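Local coordinates for protein cysteine desulfurase (Thermococcus onnurineus, PDB 5B89) that probably takes sulfur from L-cysteine and passes it to a carrier, releasing L-alanine, with the help of pyridoxal 5'-phosphate, at residues B[180-183]-B[189-192]; B[335-338]-B[342-345]. All blocks are in the same frame, centred on the assembly; numbering follows the deposited sequence.

Interaction 1: residues B[180-183]-B[189-192]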
# COMPACT_ATOMS: atom_id res chain seq x y z
N VAL B 180 7.42 -19.91 -8.18
CA VAL B 180 6.32 -20.41 -9.00
C VAL B 180 4.96 -19.87 -8.57
O VAL B 180 4.73 -19.58 -7.43
CB VAL B 180 6.23 -21.94 -9.02
CG1 VAL B 180 7.57 -22.55 -9.47
CG2 VAL B 180 5.86 -22.44 -7.66
N GLN B 181 4.07 -19.82 -9.53
CA GLN B 181 2.73 -19.42 -9.25
C GLN B 181 1.98 -20.67 -8.84
O GLN B 181 2.24 -21.70 -9.29
CB GLN B 181 2.08 -18.81 -10.49
CG GLN B 181 1.83 -19.82 -11.55
CD GLN B 181 1.48 -19.25 -12.91
OE1 GLN B 181 1.42 -18.07 -13.12
NE2 GLN B 181 1.23 -20.13 -13.82
N HIS B 182 1.06 -20.55 -7.92
CA HIS B 182 0.21 -21.63 -7.56
C HIS B 182 -0.82 -21.91 -8.64
O HIS B 182 -1.09 -23.09 -9.03
CB HIS B 182 -0.45 -21.33 -6.22
CG HIS B 182 -1.12 -22.41 -5.55
ND1 HIS B 182 -1.61 -22.28 -4.25
CD2 HIS B 182 -1.46 -23.68 -5.93
CE1 HIS B 182 -2.17 -23.40 -3.86
NE2 HIS B 182 -2.09 -24.26 -4.86
N VAL B 183 -1.48 -20.88 -9.11
CA VAL B 183 -2.47 -20.90 -10.20
C VAL B 183 -2.16 -19.83 -11.18
O VAL B 183 -1.89 -18.71 -10.86
CB VAL B 183 -3.88 -20.60 -9.58
CG1 VAL B 183 -4.99 -20.50 -10.69
CG2 VAL B 183 -4.26 -21.65 -8.56
N VAL B 189 -4.45 -23.08 -14.85
CA VAL B 189 -3.77 -24.26 -14.35
C VAL B 189 -3.42 -24.18 -12.84
O VAL B 189 -2.91 -23.09 -12.44
CB VAL B 189 -2.48 -24.63 -15.16
CG1 VAL B 189 -1.53 -23.49 -15.35
CG2 VAL B 189 -1.87 -25.89 -14.62
N ILE B 190 -3.70 -25.24 -12.14
CA ILE B 190 -3.24 -25.41 -10.75
C ILE B 190 -1.98 -26.21 -10.80
O ILE B 190 -2.06 -27.40 -11.04
CB ILE B 190 -4.29 -26.06 -9.83
CG1 ILE B 190 -5.71 -25.33 -9.94
CG2 ILE B 190 -3.81 -26.04 -8.35
CD1 ILE B 190 -6.78 -26.06 -9.26
N HIS B 191 -0.84 -25.62 -10.50
CA HIS B 191 0.39 -26.39 -10.49
C HIS B 191 0.55 -27.26 -9.25
O HIS B 191 -0.07 -27.06 -8.27
CB HIS B 191 1.56 -25.45 -10.60
CG HIS B 191 1.64 -24.74 -11.90
ND1 HIS B 191 1.71 -23.37 -12.02
CD2 HIS B 191 1.60 -25.21 -13.16
CE1 HIS B 191 1.76 -23.04 -13.28
NE2 HIS B 191 1.69 -24.14 -13.99
N GLU B 192 1.40 -28.28 -9.38
CA GLU B 192 1.68 -29.20 -8.31
C GLU B 192 2.67 -28.57 -7.37
O GLU B 192 3.76 -29.00 -7.24
CB GLU B 192 2.22 -30.52 -8.88
CG GLU B 192 1.30 -31.07 -9.96
CD GLU B 192 1.59 -30.56 -11.40
OE1 GLU B 192 2.20 -29.50 -11.64
OE2 GLU B 192 1.13 -31.25 -12.31

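Interaction 2: residues B[335-338]-B[342-345]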
# COMPACT_ATOMS: atom_id res chain seq x y z
N TYR B 335 -8.76 -22.62 -23.23
CA TYR B 335 -7.41 -22.90 -22.85
C TYR B 335 -7.25 -23.46 -21.46
O TYR B 335 -8.14 -23.46 -20.68
CB TYR B 335 -6.55 -21.65 -23.06
CG TYR B 335 -6.73 -21.00 -24.42
CD1 TYR B 335 -6.05 -21.45 -25.51
CD2 TYR B 335 -7.58 -19.93 -24.60
CE1 TYR B 335 -6.23 -20.87 -26.75
CE2 TYR B 335 -7.77 -19.38 -25.84
CZ TYR B 335 -7.09 -19.84 -26.91
OH TYR B 335 -7.25 -19.29 -28.13
N GLY B 336 -6.08 -23.99 -21.22
CA GLY B 336 -5.81 -24.60 -19.95
C GLY B 336 -6.10 -26.08 -19.89
O GLY B 336 -6.46 -26.70 -20.82
N PRO B 337 -5.88 -26.61 -18.65
CA PRO B 337 -6.04 -28.06 -18.52
C PRO B 337 -7.42 -28.65 -18.75
O PRO B 337 -8.37 -28.17 -18.31
CB PRO B 337 -5.60 -28.35 -17.08
CG PRO B 337 -4.66 -27.28 -16.76
CD PRO B 337 -5.31 -26.09 -17.33
N ARG B 338 -7.45 -29.77 -19.44
CA ARG B 338 -8.66 -30.51 -19.66
C ARG B 338 -9.04 -31.33 -18.47
O ARG B 338 -10.16 -31.60 -18.30
CB ARG B 338 -8.49 -31.47 -20.82
CG ARG B 338 -8.83 -30.95 -22.16
CD ARG B 338 -8.28 -29.59 -22.38
NE ARG B 338 -9.04 -28.93 -23.39
CZ ARG B 338 -8.93 -27.68 -23.78
NH1 ARG B 338 -8.01 -26.80 -23.31
NH2 ARG B 338 -9.77 -27.31 -24.70
N LYS B 342 -7.26 -30.10 -12.13
CA LYS B 342 -6.10 -29.22 -12.20
C LYS B 342 -6.45 -27.83 -12.83
O LYS B 342 -5.56 -27.10 -13.31
CB LYS B 342 -4.97 -29.88 -13.16
CG LYS B 342 -4.14 -31.01 -12.59
CD LYS B 342 -2.86 -31.02 -13.44
CE LYS B 342 -1.96 -29.73 -13.39
NZ LYS B 342 -0.66 -29.86 -14.13
N HIS B 343 -7.76 -27.48 -12.89
CA HIS B 343 -8.20 -26.25 -13.53
C HIS B 343 -9.00 -25.44 -12.50
O HIS B 343 -10.04 -25.86 -11.98
CB HIS B 343 -9.14 -26.62 -14.72
CG HIS B 343 -9.22 -25.59 -15.78
ND1 HIS B 343 -9.58 -24.24 -15.61
CD2 HIS B 343 -8.92 -25.67 -17.11
CE1 HIS B 343 -9.53 -23.59 -16.77
NE2 HIS B 343 -9.09 -24.44 -17.67
N ALA B 344 -8.49 -24.26 -12.23
CA ALA B 344 -9.12 -23.39 -11.28
C ALA B 344 -10.31 -22.67 -11.89
O ALA B 344 -10.68 -22.96 -12.95
CB ALA B 344 -8.11 -22.41 -10.76
N GLY B 345 -10.89 -21.75 -11.15
CA GLY B 345 -12.07 -21.04 -11.60
C GLY B 345 -11.83 -19.94 -12.58
O GLY B 345 -12.23 -18.85 -12.38

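Interaction 1: residues B[180-183]-B[189-192]
The imidazole of H191 turns its edge to Q181. At that edge, nearly in the ring plane, ND1 donates to the backbone O of Q181 over 3.2 Å, an almost straight bond (163° at the hydrogen) that meets the carbonyl from above its plane. The side-chain amide of Q181 reaches the same edge, its plane only 16° from that of the ring, and Q181 CG lies 3.6 Å from H191 ND1. With CG anti to the carbonyl carbon (chi1 -66°), H191 swings its ring back toward the strand end. Its NE2 has a weak bond to the backbone O of G161, so carbonyl oxygens sit at both nitrogens, which may favour a protonated ring. H182 and I190 lie side by side, pointing the same way, with H182 CD2 4.1 Å from I190 CG2.

In this fold-type I PLP enzyme, strand 177-181 of the large sheet ends here and its chain loops back before helix 193-203, with E192 at the N-cap, on the beta-alpha-beta crossover to strand 206-210. A single bridge of V183 with I190 closes the loop: H191 N donates to H182 O (2.9 Å), and V183 CA makes a CA-H...O contact of 3.2 Å with V189 O. Beside it V183 CG2 and I190 CG1 pack at 4.2 Å, their side chains running the same way, while V183 also touches the bound pyridoxal phosphate.

Interaction 2: residues B[335-338]-B[342-345]
H343 makes the polar link between the two segments. Its NE2 donates a weak, long but nearly straight bond (3.3 Å, 169°) to the backbone O of Y335, which lies at the edge of the ring and in its plane. On the other nitrogen, ND1 is bonded to A344 O at 3.2 Å, again within the ring plane; this bond, with the weaker one to Y335 O, helps to set the rotation of the imidazole. CG stands anti to the backbone N (chi1 -156°), which sends the ring across to the loop of Y335 and P337. R338 NH1 reaches back to G336 O (2.9 Å) within its own segment and also bonds W334 O, tying down this turn of chain.

Van der Waals packing centres on P337. It lies across the H343 side chain, with CD 3.6 Å from H343 CD2, and its CG rests 3.6 Å from K342 O. G336, with no side chain, lets the imidazole lie close to the backbone. Separately, the backbone O of P337 is buried here without a hydrogen-bond partner.

K342 carries its charge elsewhere, to a salt bridge with E192, and Y335 OH bonds N350. Both segments belong to the connection between helix 309-329 and strand 346-349: Y335 pairs through its backbone with S348 of that strand, and K342 with I190 of the loop leading into helix 193-203.

In the fold
Both contacts are largely buried and each closes a short loop within one chain, but interaction 1 lies nearer the chain centre, at the end of a strand of the large sheet and beside the cofactor, whereas interaction 2 belongs to the approach to an outermost strand of the four-stranded sheet. A bridged backbone organises 180-183 with 189-192; in 335-338 with 342-345 a histidine ring and a proline do most of the joining. The two also abut through packing: V183 CG1 lies 3.6 Å from A344 CB, and I190 CG1 lies 3.8 Å from A344 N, so the second loop rests against the first.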